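Local coordinates for protein subtilase cytotoxin subunit A (Escherichia coli, PDB 2IY9) that cleaves the host endoplasmic reticulum chaperone BiP in its interdomain hinge as the serine protease subunit of a bacterial AB5 toxin, provoking stress and cell death, at residues V122-S125 with W126-I130; A294-L297 with K298-L302. One frame throughout, in Å; residues are numbered along the deposited sequence.

Contact 1 (V122-S125 with W126-I130); sequences VQDS and WIRAI
R128 reaches back over D124 where a type II beta turn, V122 to S125, runs straight into helix 125-134 of the subtilisin-type fold, with D124 at the N-cap position. Backbone bonds start the helix. The carbonyl of D124 takes the amide of R128, D124 O to R128 N 2.9 Å, and adds a weak, bent bond from I127 N; one residue on, S125 O takes A129 N at 2.8 Å. No capping bond comes from the D124 side chain itself.

Its carboxylate instead meets R128 and the amide of Q123. With the chain of R128 bent at its second torsion (chi2 -56°), the guanidinium folds back and lays one face over D124 CB, which sits near the rim of the group. D124 OD2 lies 3.7 Å from R128 NH2, a long salt bridge in which the oxygen stands well out of the guanidinium plane, the carboxylate and guanidinium planes being 74° apart; no N-H is aimed at the oxygen, so the attraction is probably one of charge alone. The stronger partner of R128 is E131, whose OE2 forms a salt bridge with NH1. Q123 NE2 donates to the same D124 OD2 at 3.0 Å, coming from above the carboxylate plane.

Two apolar touches flank this: I127 CD1 on D124 CB at 4.1 Å, and V122 CG2 on the aliphatic part of R128. On the buried side S125 OG is hydrogen-bonded to the carbonyl of V117, while W126 packs among V51, I149 and W162, its side chain about 6 Å from that of D52, assigned to the charge relay system. A water closes the turn onto the helix, donating to Q123 O at 2.5 Å and accepting from R128 NE at 2.9 Å.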
ATOM      1  N   VAL A 122     -14.903  -4.911  14.103  1.00 32.96           N
ATOM      2  CA  VAL A 122     -16.087  -4.169  14.490  1.00 33.48           C
ATOM      3  C   VAL A 122     -16.677  -3.661  13.170  1.00 33.77           C
ATOM      4  O   VAL A 122     -16.014  -3.744  12.128  1.00 34.10           O
ATOM      5  CB  VAL A 122     -15.750  -3.019  15.467  1.00 33.62           C
ATOM      6  CG1 VAL A 122     -15.036  -3.560  16.713  1.00 33.65           C
ATOM      7  CG2 VAL A 122     -14.899  -1.935  14.788  1.00 33.72           C
ATOM      8  N   GLN A 123     -17.909  -3.160  13.172  1.00 33.98           N
ATOM      9  CA  GLN A 123     -18.460  -2.703  11.897  1.00 34.17           C
ATOM     10  C   GLN A 123     -17.622  -1.547  11.383  1.00 33.47           C
ATOM     11  O   GLN A 123     -17.206  -0.684  12.158  1.00 33.85           O
ATOM     12  CB  GLN A 123     -19.915  -2.280  12.014  1.00 34.72           C
ATOM     13  CG  GLN A 123     -20.533  -1.941  10.670  1.00 36.48           C
ATOM     14  CD  GLN A 123     -21.858  -1.252  10.815  1.00 37.92           C
ATOM     15  OE1 GLN A 123     -22.755  -1.764  11.468  1.00 39.43           O
ATOM     16  NE2 GLN A 123     -21.993  -0.077  10.210  1.00 38.50           N
ATOM     17  N   ASP A 124     -17.354  -1.559  10.081  1.00 32.93           N
ATOM     18  CA  ASP A 124     -16.588  -0.503   9.424  1.00 31.94           C
ATOM     19  C   ASP A 124     -15.196  -0.353  10.052  1.00 30.84           C
ATOM     20  O   ASP A 124     -14.658   0.755  10.154  1.00 30.30           O
ATOM     21  CB  ASP A 124     -17.366   0.822   9.451  1.00 32.68           C
ATOM     22  CG  ASP A 124     -18.682   0.751   8.678  1.00 34.25           C
ATOM     23  OD1 ASP A 124     -18.737   0.064   7.637  1.00 38.25           O
ATOM     24  OD2 ASP A 124     -19.662   1.389   9.111  1.00 37.06           O
ATOM     25  N   SER A 125     -14.628  -1.482  10.476  1.00 29.40           N
ATOM     26  CA  SER A 125     -13.368  -1.489  11.213  1.00 28.31           C
ATOM     27  C   SER A 125     -12.275  -0.756  10.432  1.00 27.72           C
ATOM     28  O   SER A 125     -11.500   0.011  11.014  1.00 26.58           O
ATOM     29  CB  SER A 125     -12.941  -2.923  11.537  1.00 28.30           C
ATOM     30  OG  SER A 125     -12.863  -3.702  10.361  1.00 26.75           O
ATOM     31  N   TRP A 126     -12.246  -0.997   9.119  1.00 27.37           N
ATOM     32  CA  TRP A 126     -11.395  -0.270   8.173  1.00 27.44           C
ATOM     33  C   TRP A 126     -11.514   1.239   8.374  1.00 27.12           C
ATOM     34  O   TRP A 126     -10.499   1.942   8.460  1.00 26.98           O
ATOM     35  CB  TRP A 126     -11.768  -0.612   6.724  1.00 27.99           C
ATOM     36  CG  TRP A 126     -11.711  -2.067   6.395  1.00 28.41           C
ATOM     37  CD1 TRP A 126     -12.744  -2.961   6.449  1.00 29.35           C
ATOM     38  CD2 TRP A 126     -10.566  -2.805   5.953  1.00 29.14           C
ATOM     39  NE1 TRP A 126     -12.311  -4.210   6.072  1.00 30.11           N
ATOM     40  CE2 TRP A 126     -10.977  -4.145   5.766  1.00 29.56           C
ATOM     41  CE3 TRP A 126      -9.228  -2.467   5.704  1.00 29.23           C
ATOM     42  CZ2 TRP A 126     -10.098  -5.151   5.344  1.00 29.39           C
ATOM     43  CZ3 TRP A 126      -8.355  -3.469   5.275  1.00 29.90           C
ATOM     44  CH2 TRP A 126      -8.795  -4.794   5.107  1.00 29.22           C
ATOM     45  N   ILE A 127     -12.752   1.726   8.453  1.00 26.42           N
ATOM     46  CA  ILE A 127     -13.016   3.155   8.657  1.00 25.96           C
ATOM     47  C   ILE A 127     -12.628   3.637  10.055  1.00 25.80           C
ATOM     48  O   ILE A 127     -12.010   4.695  10.190  1.00 25.02           O
ATOM     49  CB  ILE A 127     -14.480   3.529   8.284  1.00 25.92           C
ATOM     50  CG1 ILE A 127     -14.677   3.307   6.776  1.00 26.87           C
ATOM     51  CG2 ILE A 127     -14.806   4.974   8.690  1.00 25.60           C
ATOM     52  CD1 ILE A 127     -16.117   3.157   6.318  1.00 28.35           C
ATOM     53  N   ARG A 128     -12.967   2.863  11.088  1.00 25.63           N
ATOM     54  CA  ARG A 128     -12.569   3.208  12.456  1.00 26.03           C
ATOM     55  C   ARG A 128     -11.049   3.332  12.593  1.00 25.46           C
ATOM     56  O   ARG A 128     -10.548   4.228  13.279  1.00 24.61           O
ATOM     57  CB  ARG A 128     -13.107   2.195  13.471  1.00 26.84           C
ATOM     58  CG  ARG A 128     -14.628   2.046  13.489  1.00 29.83           C
ATOM     59  CD  ARG A 128     -15.369   3.358  13.731  1.00 34.44           C
ATOM     60  NE  ARG A 128     -16.766   3.197  13.322  1.00 40.44           N
ATOM     61  CZ  ARG A 128     -17.315   3.720  12.229  1.00 41.94           C
ATOM     62  NH1 ARG A 128     -16.615   4.500  11.412  1.00 42.76           N
ATOM     63  NH2 ARG A 128     -18.590   3.480  11.966  1.00 45.08           N
ATOM     64  N   ALA A 129     -10.329   2.428  11.931  1.00 25.42           N
ATOM     65  CA  ALA A 129      -8.864   2.438  11.922  1.00 25.13           C
ATOM     66  C   ALA A 129      -8.333   3.755  11.394  1.00 25.16           C
ATOM     67  O   ALA A 129      -7.426   4.339  11.991  1.00 25.21           O
ATOM     68  CB  ALA A 129      -8.330   1.279  11.095  1.00 25.33           C
ATOM     69  N   ILE A 130      -8.923   4.225  10.288  1.00 24.54           N
ATOM     70  CA  ILE A 130      -8.487   5.451   9.630  1.00 24.43           C
ATOM     71  C   ILE A 130      -8.899   6.692  10.431  1.00 24.67           C
ATOM     72  O   ILE A 130      -8.093   7.598  10.625  1.00 23.75           O
ATOM     73  CB  ILE A 130      -8.998   5.543   8.168  1.00 24.46           C
ATOM     74  CG1 ILE A 130      -8.355   4.456   7.295  1.00 23.84           C
ATOM     75  CG2 ILE A 130      -8.659   6.912   7.570  1.00 25.09           C
ATOM     76  CD1 ILE A 130      -9.081   4.238   5.951  1.00 24.60           C
TER
HETATM   77  O   HOH W   1     -17.599   0.632  14.298  1.00 39.29           O

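Contact 2 (A294-L297 with K298-L302)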
ATOM      1  N   ALA A 294       0.212  15.648   0.890  1.00 25.59           N
ATOM      2  CA  ALA A 294      -0.226  14.413   0.244  1.00 25.30           C
ATOM      3  C   ALA A 294      -0.233  14.581  -1.274  1.00 25.77           C
ATOM      4  O   ALA A 294       0.231  13.703  -2.004  1.00 24.90           O
ATOM      5  CB  ALA A 294      -1.606  14.035   0.729  1.00 24.99           C
ATOM      6  N   THR A 295      -0.731  15.728  -1.741  1.00 26.16           N
ATOM      7  CA  THR A 295      -0.795  15.997  -3.179  1.00 26.84           C
ATOM      8  C   THR A 295       0.592  15.934  -3.828  1.00 27.02           C
ATOM      9  O   THR A 295       0.755  15.310  -4.883  1.00 26.65           O
ATOM     10  CB  THR A 295      -1.511  17.336  -3.491  1.00 27.27           C
ATOM     11  OG1 THR A 295      -2.863  17.272  -3.012  1.00 27.28           O
ATOM     12  CG2 THR A 295      -1.544  17.599  -5.002  1.00 28.39           C
ATOM     13  N   GLU A 296       1.588  16.547  -3.190  1.00 27.10           N
ATOM     14  CA  GLU A 296       2.952  16.543  -3.735  1.00 28.33           C
ATOM     15  C   GLU A 296       3.569  15.138  -3.782  1.00 26.97           C
ATOM     16  O   GLU A 296       4.187  14.767  -4.778  1.00 27.29           O
ATOM     17  CB  GLU A 296       3.882  17.511  -2.986  1.00 28.16           C
ATOM     18  CG  GLU A 296       5.259  17.651  -3.676  1.00 30.64           C
ATOM     19  CD  GLU A 296       6.343  18.301  -2.822  1.00 31.52           C
ATOM     20  OE1 GLU A 296       6.033  18.861  -1.740  1.00 35.90           O
ATOM     21  OE2 GLU A 296       7.524  18.250  -3.250  1.00 36.35           O
ATOM     22  N   LEU A 297       3.414  14.372  -2.702  1.00 26.55           N
ATOM     23  CA  LEU A 297       3.869  12.978  -2.676  1.00 25.39           C
ATOM     24  C   LEU A 297       3.205  12.161  -3.780  1.00 24.98           C
ATOM     25  O   LEU A 297       3.889  11.487  -4.556  1.00 24.06           O
ATOM     26  CB  LEU A 297       3.602  12.344  -1.308  1.00 25.60           C
ATOM     27  CG  LEU A 297       4.658  12.593  -0.226  1.00 26.35           C
ATOM     28  CD1 LEU A 297       4.049  12.357   1.155  1.00 26.92           C
ATOM     29  CD2 LEU A 297       5.856  11.671  -0.448  1.00 27.27           C
ATOM     30  N   LYS A 298       1.872  12.241  -3.864  1.00 24.55           N
ATOM     31  CA  LYS A 298       1.128  11.495  -4.882  1.00 24.23           C
ATOM     32  C   LYS A 298       1.556  11.889  -6.301  1.00 24.46           C
ATOM     33  O   LYS A 298       1.846  11.014  -7.129  1.00 23.93           O
ATOM     34  CB  LYS A 298      -0.379  11.672  -4.711  1.00 24.70           C
ATOM     35  CG  LYS A 298      -1.210  10.923  -5.759  1.00 24.60           C
ATOM     36  CD  LYS A 298      -2.685  10.819  -5.356  1.00 24.84           C
ATOM     37  CE  LYS A 298      -3.484  10.167  -6.474  1.00 23.68           C
ATOM     38  NZ  LYS A 298      -4.913  10.056  -6.106  1.00 21.91           N
ATOM     39  N   ARG A 299       1.592  13.195  -6.565  1.00 23.64           N
ATOM     40  CA  ARG A 299       2.044  13.723  -7.854  1.00 25.07           C
ATOM     41  C   ARG A 299       3.451  13.235  -8.234  1.00 24.29           C
ATOM     42  O   ARG A 299       3.662  12.761  -9.343  1.00 23.70           O
ATOM     43  CB  ARG A 299       1.996  15.265  -7.852  1.00 24.93           C
ATOM     44  CG  ARG A 299       2.394  15.910  -9.176  1.00 26.76           C
ATOM     45  CD  ARG A 299       2.351  17.444  -9.103  1.00 27.98           C
ATOM     46  NE  ARG A 299       3.319  17.981  -8.139  1.00 34.58           N
ATOM     47  CZ  ARG A 299       3.003  18.596  -6.995  1.00 37.41           C
ATOM     48  NH1 ARG A 299       1.736  18.779  -6.639  1.00 38.66           N
ATOM     49  NH2 ARG A 299       3.968  19.043  -6.200  1.00 39.30           N
ATOM     50  N   THR A 300       4.413  13.350  -7.320  1.00 23.94           N
ATOM     51  CA  THR A 300       5.770  12.912  -7.640  1.00 23.69           C
ATOM     52  C   THR A 300       5.801  11.413  -7.953  1.00 23.28           C
ATOM     53  O   THR A 300       6.441  11.000  -8.913  1.00 23.29           O
ATOM     54  CB  THR A 300       6.787  13.296  -6.553  1.00 23.91           C
ATOM     55  OG1 THR A 300       6.798  14.722  -6.402  1.00 24.60           O
ATOM     56  CG2 THR A 300       8.198  12.825  -6.935  1.00 24.62           C
ATOM     57  N   LEU A 301       5.088  10.605  -7.174  1.00 22.88           N
ATOM     58  CA  LEU A 301       5.006   9.165  -7.458  1.00 22.89           C
ATOM     59  C   LEU A 301       4.468   8.886  -8.862  1.00 23.28           C
ATOM     60  O   LEU A 301       5.068   8.125  -9.627  1.00 23.27           O
ATOM     61  CB  LEU A 301       4.130   8.444  -6.433  1.00 22.88           C
ATOM     62  CG  LEU A 301       4.122   6.910  -6.588  1.00 23.11           C
ATOM     63  CD1 LEU A 301       5.436   6.301  -6.073  1.00 23.73           C
ATOM     64  CD2 LEU A 301       2.933   6.314  -5.854  1.00 21.63           C
ATOM     65  N   LEU A 302       3.345   9.518  -9.191  1.00 23.29           N
ATOM     66  CA  LEU A 302       2.679   9.290 -10.466  1.00 24.35           C
ATOM     67  C   LEU A 302       3.436   9.862 -11.647  1.00 24.85           C
ATOM     68  O   LEU A 302       3.552   9.188 -12.672  1.00 24.94           O
ATOM     69  CB  LEU A 302       1.248   9.827 -10.443  1.00 23.98           C
ATOM     70  CG  LEU A 302       0.376   9.226  -9.332  1.00 23.87           C
ATOM     71  CD1 LEU A 302      -1.051   9.722  -9.512  1.00 24.12           C
ATOM     72  CD2 LEU A 302       0.437   7.688  -9.307  1.00 25.30           C
TER
HETATM   73  O   HOH W   2       8.460  16.558  -5.408  1.00 45.77           O
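Four consecutive i to i+4 bonds build the first turns of helix 294-304, from K298 N to A294 O at 2.9 Å through to L301 N to L297 O at 3.0 Å, all close to straight.

Among the side chains, E296 and R299 lie closest. The arginine runs out with CG anti to the backbone N (chi1 -178°) and then bends at its third torsion, which swings the guanidinium back across the preceding turn, one face over E296 CA. What it meets there is the aliphatic part of the glutamate: R299 NH2 is 3.2 Å from E296 CG. Although the two flat groups are only 7° from parallel, the charged atoms do not meet, E296 OE2 staying 4.7 Å from R299 NH2, so any attraction between them is probably a weak, through-space one. T295 CG2 brushes R299 NH1 at 3.9 Å.

In the subtilase fold this helix packs against helix 271-288, whose first turn carries S272, assigned as the charge-relay serine, and against helix 323-331, within the A2 domain region. L297 faces M285, T286 and F330, and L301 reaches V278. K298, extended along its whole length, carries NZ to the carbonyls of D213 and V215, while T295 OG1 bonds to N173. T300 stands one turn on from E296, its OG1 3.1 Å from E296 O, an approach that may be a hydrogen bond, although its single proton could go to a competing acceptor instead. A water spans the same turn, donating to E296 OE2 at 2.9 Å and lying 2.7 Å from T300 OG1.

Contact 1 comes first along the chain, at the start of helix 125-134, and contact 2 follows much later, at the start of helix 294-304. Their centres are about 26 Å apart and their nearest atoms about 12 Å, with no touch between them. The seven-stranded parallel sheet relates them: helix 125-134 touches strands 47-52 and 147-149, and helix 294-304 touches strand 176-180, the next strand across from 147-149. W126 brings contact 1 close to D52 and H89, assigned to the charge relay system, whereas contact 2 lies away from these sites and joins the protease core to helix 323-331, in the A2 region that enters the SubB pore.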